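Local coordinates for protein CD160 antigen (Homo sapiens, PDB 6NGG) that acts as an immune-cell receptor for MHC class I molecules, binds TNFRSF14 and delivers stimulatory or inhibitory signals that regulate cell activation and differentiation, at residues 16-21 and 69-74; 35-40 and 47-52; 83-88 and 103-108. The protein carries 1 engineered substitution. All coordinates share one frame; numbering follows the deposited sequence.

Contact 1 of 3, residues 16-21 and 69-74; sequences NLICTV and QLMFTI
Asn16 OD1 is gripped by two donors: the hydroxyl of Thr73 gives it a hydrogen bond across the strands, OG1 to OD1 2.9 Å, and Arg14 NE reaches it from the same strand. The threonine donor approaches 22° off the plane of the amide carbonyl, while Asn16 ND2 bonds to Ser9 OG on strand 3-11, so both ends of the amide are held and its rotation is fixed. The side chains of Asn16 and Thr73 run alongside each other off the same face, and the Thr73 methyl also rests against OD1. Next along this face, Met71 lays its SD against Asn16 CB at 3.9 Å. A bend at its last torsion (chi3 -63°) turns CE onto Ile18, where it meets CD1 at 3.7 Å. The other branch of Ile18, CG2, packs on Gln69 CG at 3.5 Å.

Beneath these side chains the antiparallel backbones bond in pairs: Leu17 N to Phe72 O is 2.8 Å and almost straight (177°), and Cys19 N to Leu70 O is 2.9 Å. The opposite face carries Leu17, Cys19, Leu70 and Phe72. Leu17 CD1 comes to the edge of the Phe72 ring, 4.3 Å from Phe72 CD2, and lies 4.2 Å from Ile74 CD1. Cys19 SG leaves this face for its disulfide with Cys87.

The pairing thus separates two chemistries in this immunoglobulin-type sheet: a mixed polar and aliphatic face, pinned at one end by the amide, and an apolar face turned into the sandwich core and tied covalently to the other sheet.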
loop_
_atom_site.group_PDB
_atom_site.type_symbol
_atom_site.label_atom_id
_atom_site.label_comp_id
_atom_site.label_asym_id
_atom_site.label_seq_id
_atom_site.Cartn_x
_atom_site.Cartn_y
_atom_site.Cartn_z
ATOM N N ASN A 16 -9.029 6.350 1.200
ATOM C CA ASN A 16 -7.582 6.214 1.178
ATOM C C ASN A 16 -7.149 4.779 1.512
ATOM O O ASN A 16 -7.566 4.257 2.566
ATOM C CB ASN A 16 -6.999 7.177 2.216
ATOM C CG ASN A 16 -7.504 8.583 2.063
ATOM O OD1 ASN A 16 -7.320 9.195 1.034
ATOM N ND2 ASN A 16 -8.191 9.095 3.114
ATOM N N LEU A 17 -6.321 4.159 0.697
ATOM C CA LEU A 17 -5.856 2.789 0.937
ATOM C C LEU A 17 -4.420 2.924 1.395
ATOM O O LEU A 17 -3.606 3.584 0.722
ATOM C CB LEU A 17 -5.960 1.934 -0.312
ATOM C CG LEU A 17 -7.370 1.742 -0.891
ATOM C CD1 LEU A 17 -7.367 0.823 -2.124
ATOM C CD2 LEU A 17 -8.384 1.297 0.139
ATOM N N ILE A 18 -4.105 2.353 2.546
ATOM C CA ILE A 18 -2.835 2.594 3.250
ATOM C C ILE A 18 -2.028 1.297 3.474
ATOM O O ILE A 18 -2.486 0.333 4.070
ATOM C CB ILE A 18 -3.082 3.339 4.559
ATOM C CG1 ILE A 18 -3.989 4.602 4.314
ATOM C CG2 ILE A 18 -1.789 3.683 5.262
ATOM C CD1 ILE A 18 -4.692 5.149 5.528
ATOM N N CYS A 19 -0.796 1.307 3.009
ATOM C CA CYS A 19 0.159 0.229 3.218
ATOM C C CYS A 19 1.316 0.727 4.133
ATOM O O CYS A 19 1.830 1.805 3.883
ATOM C CB CYS A 19 0.763 -0.132 1.918
ATOM S SG CYS A 19 -0.334 -0.661 0.583
ATOM N N THR A 20 1.695 -0.074 5.141
ATOM C CA THR A 20 2.685 0.310 6.144
ATOM C C THR A 20 3.653 -0.815 6.324
ATOM O O THR A 20 3.259 -1.961 6.645
ATOM C CB THR A 20 2.045 0.664 7.475
ATOM O OG1 THR A 20 1.015 1.547 7.224
ATOM C CG2 THR A 20 3.030 1.327 8.402
ATOM N N VAL A 21 4.871 -0.544 5.949
ATOM C CA VAL A 21 5.976 -1.429 6.227
ATOM C C VAL A 21 6.588 -1.072 7.567
ATOM O O VAL A 21 6.930 0.046 7.795
ATOM C CB VAL A 21 7.082 -1.300 5.140
ATOM C CG1 VAL A 21 8.253 -2.199 5.457
ATOM C CG2 VAL A 21 6.528 -1.559 3.754
ATOM N N GLN A 69 5.116 4.567 5.156
ATOM C CA GLN A 69 3.754 4.478 4.701
ATOM C C GLN A 69 3.582 4.847 3.249
ATOM O O GLN A 69 4.210 5.807 2.784
ATOM C CB GLN A 69 2.872 5.352 5.553
ATOM C CG GLN A 69 1.399 5.174 5.291
ATOM C CD GLN A 69 0.605 6.265 5.973
ATOM O OE1 GLN A 69 0.324 6.179 7.183
ATOM N NE2 GLN A 69 0.219 7.296 5.202
ATOM N N LEU A 70 2.720 4.090 2.570
ATOM C CA LEU A 70 2.220 4.439 1.206
ATOM C C LEU A 70 0.713 4.630 1.246
ATOM O O LEU A 70 -0.012 3.792 1.785
ATOM C CB LEU A 70 2.553 3.389 0.215
ATOM C CG LEU A 70 1.812 3.354 -1.135
ATOM C CD1 LEU A 70 2.174 4.590 -1.881
ATOM C CD2 LEU A 70 2.241 2.193 -1.954
ATOM N N MET A 71 0.230 5.737 0.686
ATOM C CA MET A 71 -1.246 6.002 0.689
ATOM C C MET A 71 -1.681 6.230 -0.753
ATOM O O MET A 71 -1.019 7.024 -1.493
ATOM C CB MET A 71 -1.632 7.148 1.624
ATOM C CG MET A 71 -3.110 7.565 1.533
ATOM S SD MET A 71 -3.595 9.001 2.523
ATOM C CE MET A 71 -3.234 8.262 4.048
ATOM N N PHE A 72 -2.624 5.398 -1.205
ATOM C CA PHE A 72 -3.235 5.544 -2.504
ATOM C C PHE A 72 -4.621 6.149 -2.283
ATOM O O PHE A 72 -5.428 5.594 -1.533
ATOM C CB PHE A 72 -3.320 4.205 -3.179
ATOM C CG PHE A 72 -4.042 4.231 -4.478
ATOM C CD1 PHE A 72 -3.496 4.900 -5.561
ATOM C CD2 PHE A 72 -5.242 3.530 -4.642
ATOM C CE1 PHE A 72 -4.117 4.897 -6.800
ATOM C CE2 PHE A 72 -5.875 3.551 -5.885
ATOM C CZ PHE A 72 -5.337 4.273 -6.941
ATOM N N THR A 73 -4.908 7.272 -2.932
ATOM C CA THR A 73 -6.179 7.958 -2.718
ATOM C C THR A 73 -7.089 7.820 -3.939
ATOM O O THR A 73 -6.636 7.990 -5.063
ATOM C CB THR A 73 -5.988 9.429 -2.309
ATOM O OG1 THR A 73 -5.276 9.493 -1.049
ATOM C CG2 THR A 73 -7.391 10.115 -2.085
ATOM N N ILE A 74 -8.328 7.400 -3.692
ATOM C CA ILE A 74 -9.398 7.346 -4.663
ATOM C C ILE A 74 -10.334 8.550 -4.337
ATOM O O ILE A 74 -10.946 8.596 -3.313
ATOM C CB ILE A 74 -10.131 6.018 -4.587
ATOM C CG1 ILE A 74 -9.207 4.850 -4.918
ATOM C CG2 ILE A 74 -11.324 5.986 -5.510
ATOM C CD1 ILE A 74 -9.685 3.531 -4.364
#

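Contact 2 of 3, residues 35-40 and 47-52; sequences LCKDRS and TSLKQL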
loop_
_atom_site.group_PDB
_atom_site.type_symbol
_atom_site.label_atom_id
_atom_site.label_comp_id
_atom_site.label_asym_id
_atom_site.label_seq_id
_atom_site.Cartn_x
_atom_site.Cartn_y
_atom_site.Cartn_z
ATOM N N LEU A 35 1.158 -1.017 -4.349
ATOM C CA LEU A 35 -0.163 -1.523 -4.114
ATOM C C LEU A 35 -0.629 -2.017 -5.452
ATOM O O LEU A 35 -0.594 -1.263 -6.437
ATOM C CB LEU A 35 -1.063 -0.338 -3.654
ATOM C CG LEU A 35 -2.588 -0.682 -3.624
ATOM C CD1 LEU A 35 -2.887 -1.631 -2.465
ATOM C CD2 LEU A 35 -3.434 0.487 -3.505
ATOM N N CYS A 36 -1.091 -3.265 -5.473
ATOM C CA CYS A 36 -1.640 -3.874 -6.700
ATOM C C CYS A 36 -3.120 -4.250 -6.553
ATOM O O CYS A 36 -3.608 -4.467 -5.428
ATOM C CB CYS A 36 -0.829 -5.140 -7.021
ATOM S SG CYS A 36 0.884 -4.873 -7.528
ATOM N N LYS A 37 -3.818 -4.260 -7.694
ATOM C CA LYS A 37 -5.223 -4.591 -7.813
ATOM C C LYS A 37 -5.403 -5.758 -8.761
ATOM O O LYS A 37 -5.070 -5.644 -9.924
ATOM C CB LYS A 37 -6.015 -3.407 -8.285
ATOM C CG LYS A 37 -7.506 -3.634 -8.344
ATOM C CD LYS A 37 -8.223 -2.371 -8.821
ATOM C CE LYS A 37 -9.705 -2.652 -8.875
ATOM N NZ LYS A 37 -10.032 -3.681 -9.891
ATOM N N ASP A 38 -5.929 -6.869 -8.253
ATOM C CA ASP A 38 -6.400 -8.029 -9.079
ATOM C C ASP A 38 -5.363 -8.591 -10.004
ATOM O O ASP A 38 -5.650 -8.862 -11.162
ATOM C CB ASP A 38 -7.601 -7.652 -9.957
ATOM C CG ASP A 38 -8.853 -7.303 -9.185
ATOM O OD1 ASP A 38 -9.231 -7.992 -8.241
ATOM O OD2 ASP A 38 -9.531 -6.371 -9.611
ATOM N N ARG A 39 -4.140 -8.737 -9.511
ATOM C CA ARG A 39 -3.072 -9.387 -10.244
ATOM C C ARG A 39 -3.110 -10.839 -9.909
ATOM O O ARG A 39 -3.594 -11.253 -8.824
ATOM C CB ARG A 39 -1.722 -8.818 -9.874
ATOM C CG ARG A 39 -1.542 -7.326 -10.099
ATOM C CD ARG A 39 -2.051 -6.782 -11.423
ATOM N NE ARG A 39 -1.361 -7.355 -12.567
ATOM C CZ ARG A 39 -1.557 -6.937 -13.818
ATOM N NH1 ARG A 39 -2.426 -5.954 -14.040
ATOM N NH2 ARG A 39 -0.887 -7.470 -14.811
ATOM N N SER A 40 -2.643 -11.668 -10.821
ATOM C CA SER A 40 -2.513 -13.079 -10.463
ATOM C C SER A 40 -1.055 -13.334 -10.583
ATOM O O SER A 40 -0.588 -13.593 -11.650
ATOM C CB SER A 40 -3.369 -14.037 -11.326
ATOM O OG SER A 40 -3.362 -13.577 -12.616
ATOM N N THR A 47 3.389 -3.214 -12.376
ATOM C CA THR A 47 1.942 -3.494 -12.470
ATOM C C THR A 47 1.089 -2.831 -11.385
ATOM O O THR A 47 -0.107 -3.130 -11.285
ATOM C CB THR A 47 1.679 -5.008 -12.495
ATOM O OG1 THR A 47 2.198 -5.628 -11.309
ATOM C CG2 THR A 47 2.343 -5.648 -13.701
ATOM N N SER A 48 1.679 -1.931 -10.601
ATOM C CA SER A 48 1.030 -1.360 -9.419
ATOM C C SER A 48 0.201 -0.170 -9.764
ATOM O O SER A 48 0.532 0.559 -10.676
ATOM C CB SER A 48 2.082 -0.894 -8.365
ATOM O OG SER A 48 2.842 0.253 -8.819
ATOM N N LEU A 49 -0.795 0.107 -8.947
ATOM C CA LEU A 49 -1.529 1.393 -9.024
ATOM C C LEU A 49 -0.713 2.555 -8.517
ATOM O O LEU A 49 -0.934 3.680 -8.922
ATOM C CB LEU A 49 -2.788 1.340 -8.208
ATOM C CG LEU A 49 -3.754 0.220 -8.566
ATOM C CD1 LEU A 49 -4.932 0.253 -7.627
ATOM C CD2 LEU A 49 -4.203 0.356 -10.006
ATOM N N LYS A 50 0.202 2.300 -7.599
ATOM C CA LYS A 50 1.030 3.322 -7.033
ATOM C C LYS A 50 2.277 2.694 -6.370
ATOM O O LYS A 50 2.184 1.641 -5.768
ATOM C CB LYS A 50 0.223 4.118 -6.044
ATOM C CG LYS A 50 1.074 5.251 -5.479
ATOM C CD LYS A 50 0.307 6.253 -4.662
ATOM C CE LYS A 50 1.214 7.432 -4.362
ATOM N NZ LYS A 50 0.473 8.386 -3.511
ATOM N N GLN A 51 3.450 3.290 -6.560
ATOM C CA GLN A 51 4.684 2.788 -5.909
ATOM C C GLN A 51 5.365 3.934 -5.210
ATOM O O GLN A 51 5.072 5.082 -5.525
ATOM C CB GLN A 51 5.656 2.204 -6.882
ATOM C CG GLN A 51 6.094 3.096 -8.064
ATOM C CD GLN A 51 7.052 2.379 -8.969
ATOM O OE1 GLN A 51 6.715 2.023 -10.056
ATOM N NE2 GLN A 51 8.238 2.139 -8.509
ATOM N N LEU A 52 6.255 3.646 -4.271
ATOM C CA LEU A 52 6.876 4.734 -3.543
ATOM C C LEU A 52 8.126 4.255 -2.888
ATOM O O LEU A 52 8.090 3.213 -2.212
ATOM C CB LEU A 52 5.913 5.264 -2.469
ATOM C CG LEU A 52 6.428 6.400 -1.599
ATOM C CD1 LEU A 52 6.761 7.616 -2.412
ATOM C CD2 LEU A 52 5.438 6.683 -0.467
HETATM O O HOH W 1 -2.508 -3.191 -10.071
#
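Leu35 meets the opposing segment through both of its backbone polar atoms. Its carbonyl O accepts from Leu49 N at 2.9 Å, though the N-H...O angle is only 143°, and its N gives a long bond to Lys50 O, 3.2 Å. Ser48 CB also presses on Leu35 O, at 3.3 Å. Farther along, at Lys37, a water bridges the segments, accepting from Lys37 N at 2.9 Å and donating to Thr47 O at 2.7 Å.

Around these bonds the side chains pack. Leu49 CD1 reaches Lys37 CB at 3.9 Å, and Cys36 SG rests 4.0 Å from Ser48 CA. Thr47 lies over one face of the Arg39 guanidinium, its CB 3.8 Å from Arg39 NE and displaced towards the rim. Two successive bends in the arginine chain (chi2 -45°, chi3 -62°) fold the guanidinium back to meet it.

A second shell sets these groups in place. Arg39 NE forms a salt bridge with Asp42, and Thr47 OG1 bonds to Asp42 O and Ser44 N, both within the intervening loop. Ser48 OG is hydrogen-bonded to Pro45 O, and Cys36 is joined to Cys43 by a disulfide. Lys37 NZ pairs with Asp38 OD2 and also bonds to Ser82 O, whereas Lys50 NZ crosses to Met71 O in the facing sheet.

The chemistry thus changes along the contact: direct backbone bonds at Leu35, a water bridge at Lys37, and then a loop tied back by the Cys36-Cys43 disulfide, the Arg39-Asp42 salt bridge and the bonds of Thr47 and Ser48 side chains to main-chain atoms.

Contact 3 of 3, residues 83-88 and 103-108; sequences GTYQCC and FSILFT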
loop_
_atom_site.group_PDB
_atom_site.type_symbol
_atom_site.label_atom_id
_atom_site.label_comp_id
_atom_site.label_asym_id
_atom_site.label_seq_id
_atom_site.Cartn_x
_atom_site.Cartn_y
_atom_site.Cartn_z
ATOM N N GLY A 83 -12.643 -4.618 -6.594
ATOM C CA GLY A 83 -11.719 -5.753 -6.780
ATOM C C GLY A 83 -10.905 -6.030 -5.543
ATOM O O GLY A 83 -11.197 -5.479 -4.478
ATOM N N THR A 84 -9.798 -6.762 -5.737
ATOM C CA THR A 84 -9.016 -7.342 -4.686
ATOM C C THR A 84 -7.642 -6.654 -4.754
ATOM O O THR A 84 -7.089 -6.500 -5.871
ATOM C CB THR A 84 -8.897 -8.883 -4.837
ATOM O OG1 THR A 84 -10.162 -9.489 -4.516
ATOM C CG2 THR A 84 -7.912 -9.451 -3.830
ATOM N N TYR A 85 -7.210 -6.141 -3.617
ATOM C CA TYR A 85 -5.988 -5.382 -3.530
ATOM C C TYR A 85 -4.963 -6.041 -2.595
ATOM O O TYR A 85 -5.299 -6.781 -1.700
ATOM C CB TYR A 85 -6.294 -3.983 -2.974
ATOM C CG TYR A 85 -7.144 -3.065 -3.836
ATOM C CD1 TYR A 85 -8.557 -3.201 -3.894
ATOM C CD2 TYR A 85 -6.576 -2.068 -4.592
ATOM C CE1 TYR A 85 -9.332 -2.329 -4.652
ATOM C CE2 TYR A 85 -7.359 -1.173 -5.341
ATOM C CZ TYR A 85 -8.748 -1.350 -5.403
ATOM O OH TYR A 85 -9.551 -0.494 -6.155
ATOM N N GLN A 86 -3.709 -5.699 -2.801
ATOM C CA GLN A 86 -2.624 -6.167 -1.964
ATOM C C GLN A 86 -1.519 -5.148 -1.952
ATOM O O GLN A 86 -1.114 -4.647 -3.013
ATOM C CB GLN A 86 -2.098 -7.506 -2.480
ATOM C CG GLN A 86 -1.136 -8.158 -1.493
ATOM C CD GLN A 86 -0.560 -9.490 -1.932
ATOM O OE1 GLN A 86 -0.399 -10.379 -1.069
ATOM N NE2 GLN A 86 -0.243 -9.660 -3.212
ATOM N N CYS A 87 -1.064 -4.873 -0.741
ATOM C CA CYS A 87 0.155 -4.086 -0.449
ATOM C C CYS A 87 1.369 -5.025 -0.535
ATOM O O CYS A 87 1.373 -6.107 0.090
ATOM C CB CYS A 87 0.112 -3.549 0.987
ATOM S SG CYS A 87 -1.197 -2.314 1.331
ATOM N N CYS A 88 2.436 -4.566 -1.208
ATOM C CA CYS A 88 3.678 -5.301 -1.279
ATOM C C CYS A 88 4.896 -4.399 -1.099
ATOM O O CYS A 88 4.825 -3.175 -1.232
ATOM C CB CYS A 88 3.713 -6.030 -2.642
ATOM S SG CYS A 88 2.438 -7.345 -2.701
ATOM N N PHE A 103 -7.289 -7.604 0.446
ATOM C CA PHE A 103 -8.554 -7.056 0.879
ATOM C C PHE A 103 -9.367 -6.610 -0.292
ATOM O O PHE A 103 -8.818 -6.519 -1.410
ATOM C CB PHE A 103 -8.303 -5.900 1.887
ATOM C CG PHE A 103 -7.491 -4.765 1.339
ATOM C CD1 PHE A 103 -6.084 -4.831 1.325
ATOM C CD2 PHE A 103 -8.114 -3.621 0.830
ATOM C CE1 PHE A 103 -5.349 -3.751 0.850
ATOM C CE2 PHE A 103 -7.370 -2.550 0.352
ATOM C CZ PHE A 103 -5.975 -2.625 0.383
ATOM N N SER A 104 -10.636 -6.263 -0.088
ATOM C CA SER A 104 -11.466 -5.943 -1.275
ATOM C C SER A 104 -12.266 -4.732 -1.044
ATOM O O SER A 104 -12.698 -4.460 0.121
ATOM C CB SER A 104 -12.473 -7.081 -1.604
ATOM O OG SER A 104 -11.863 -8.327 -1.537
ATOM N N ILE A 105 -12.468 -4.026 -2.162
ATOM C CA ILE A 105 -13.409 -2.971 -2.299
ATOM C C ILE A 105 -14.554 -3.512 -3.167
ATOM O O ILE A 105 -14.322 -4.078 -4.264
ATOM C CB ILE A 105 -12.819 -1.736 -3.006
ATOM C CG1 ILE A 105 -12.015 -0.877 -2.087
ATOM C CG2 ILE A 105 -13.899 -0.769 -3.455
ATOM C CD1 ILE A 105 -10.963 -1.567 -1.344
ATOM N N LEU A 106 -15.794 -3.279 -2.711
ATOM C CA LEU A 106 -16.918 -3.651 -3.552
ATOM C C LEU A 106 -17.817 -2.439 -3.788
ATOM O O LEU A 106 -18.333 -1.820 -2.827
ATOM C CB LEU A 106 -17.699 -4.815 -2.959
ATOM C CG LEU A 106 -18.981 -5.154 -3.758
ATOM C CD1 LEU A 106 -18.647 -5.832 -5.091
ATOM C CD2 LEU A 106 -19.949 -5.949 -2.892
ATOM N N PHE A 107 -17.938 -2.080 -5.063
ATOM C CA PHE A 107 -18.931 -1.123 -5.511
ATOM C C PHE A 107 -20.305 -1.814 -5.565
ATOM O O PHE A 107 -20.501 -2.882 -6.153
ATOM C CB PHE A 107 -18.518 -0.504 -6.832
ATOM C CG PHE A 107 -19.331 0.687 -7.233
ATOM C CD1 PHE A 107 -20.564 0.506 -7.877
ATOM C CD2 PHE A 107 -18.894 1.990 -6.994
ATOM C CE1 PHE A 107 -21.343 1.611 -8.284
ATOM C CE2 PHE A 107 -19.672 3.110 -7.405
ATOM C CZ PHE A 107 -20.887 2.915 -8.051
ATOM N N THR A 108 -21.275 -1.172 -4.927
ATOM C CA THR A 108 -22.575 -1.785 -4.722
ATOM C C THR A 108 -23.727 -1.110 -5.465
ATOM O O THR A 108 -23.581 -0.025 -6.038
ATOM C CB THR A 108 -22.828 -1.863 -3.216
ATOM O OG1 THR A 108 -23.815 -2.848 -2.969
ATOM C CG2 THR A 108 -23.275 -0.529 -2.661
#
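The Phe103 ring receives Tyr85 CB over one face, a CH-pi contact with CB 3.9 Å from the ring centroid and 20° off its normal; Cys87 SG lies at the ring's edge, 4.4 Å from Phe103 CE1. The Tyr85 ring is nearly parallel to that of Phe103, with planes at 16°, but is slid so far that the two barely overlap. Phe103 O sits near the plane of the tyrosine ring, at its edge, and Ile105 CD1 packs obliquely against Tyr85 CE1 at 3.8 Å. Placing Phe103 CG between its backbone N and carbonyl carbon (chi1 60°) swings the ring over Tyr85 CB.

Backbone bonds fix this register: Tyr85 N to Phe103 O is 2.8 Å, and Gly83 N to Ile105 O is 2.9 Å. Thr84 and Ser104 occupy the other face of the sheet, their hydroxyl oxygens 3.6 Å apart. Leu17 of the facing sheet touches Tyr85, Phe103 and Ile105. Tyr85 OH bonds to His81 O, four residues earlier, forming the tyrosine corner well known in immunoglobulin domains; two residues on, Cys87 joins Cys19 in the cystine that links the two sheets of this V-type sandwich.

Overall arrangement
The three contacts sample both sheets of one immunoglobulin-like sandwich. Contact 1 belongs to the three-stranded sheet; contacts 2 and 3 share the five-stranded one, where strands 31-37 and 83-91 are neighbours. The centres of contacts 1 and 2 lie about 12 Å apart. Those of contacts 1 and 3 are separated by about 13 Å. Between the centres of contacts 2 and 3 the distance is about 11 Å. Both segments of contact 2 fall between the two strands of contact 1, and contact 3 follows later. Contact 1 brings together strands far apart in sequence, whereas contacts 2 and 3 are more local; the Cys19-Cys87 disulfide and Phe72-Leu35 packing join the two sheets.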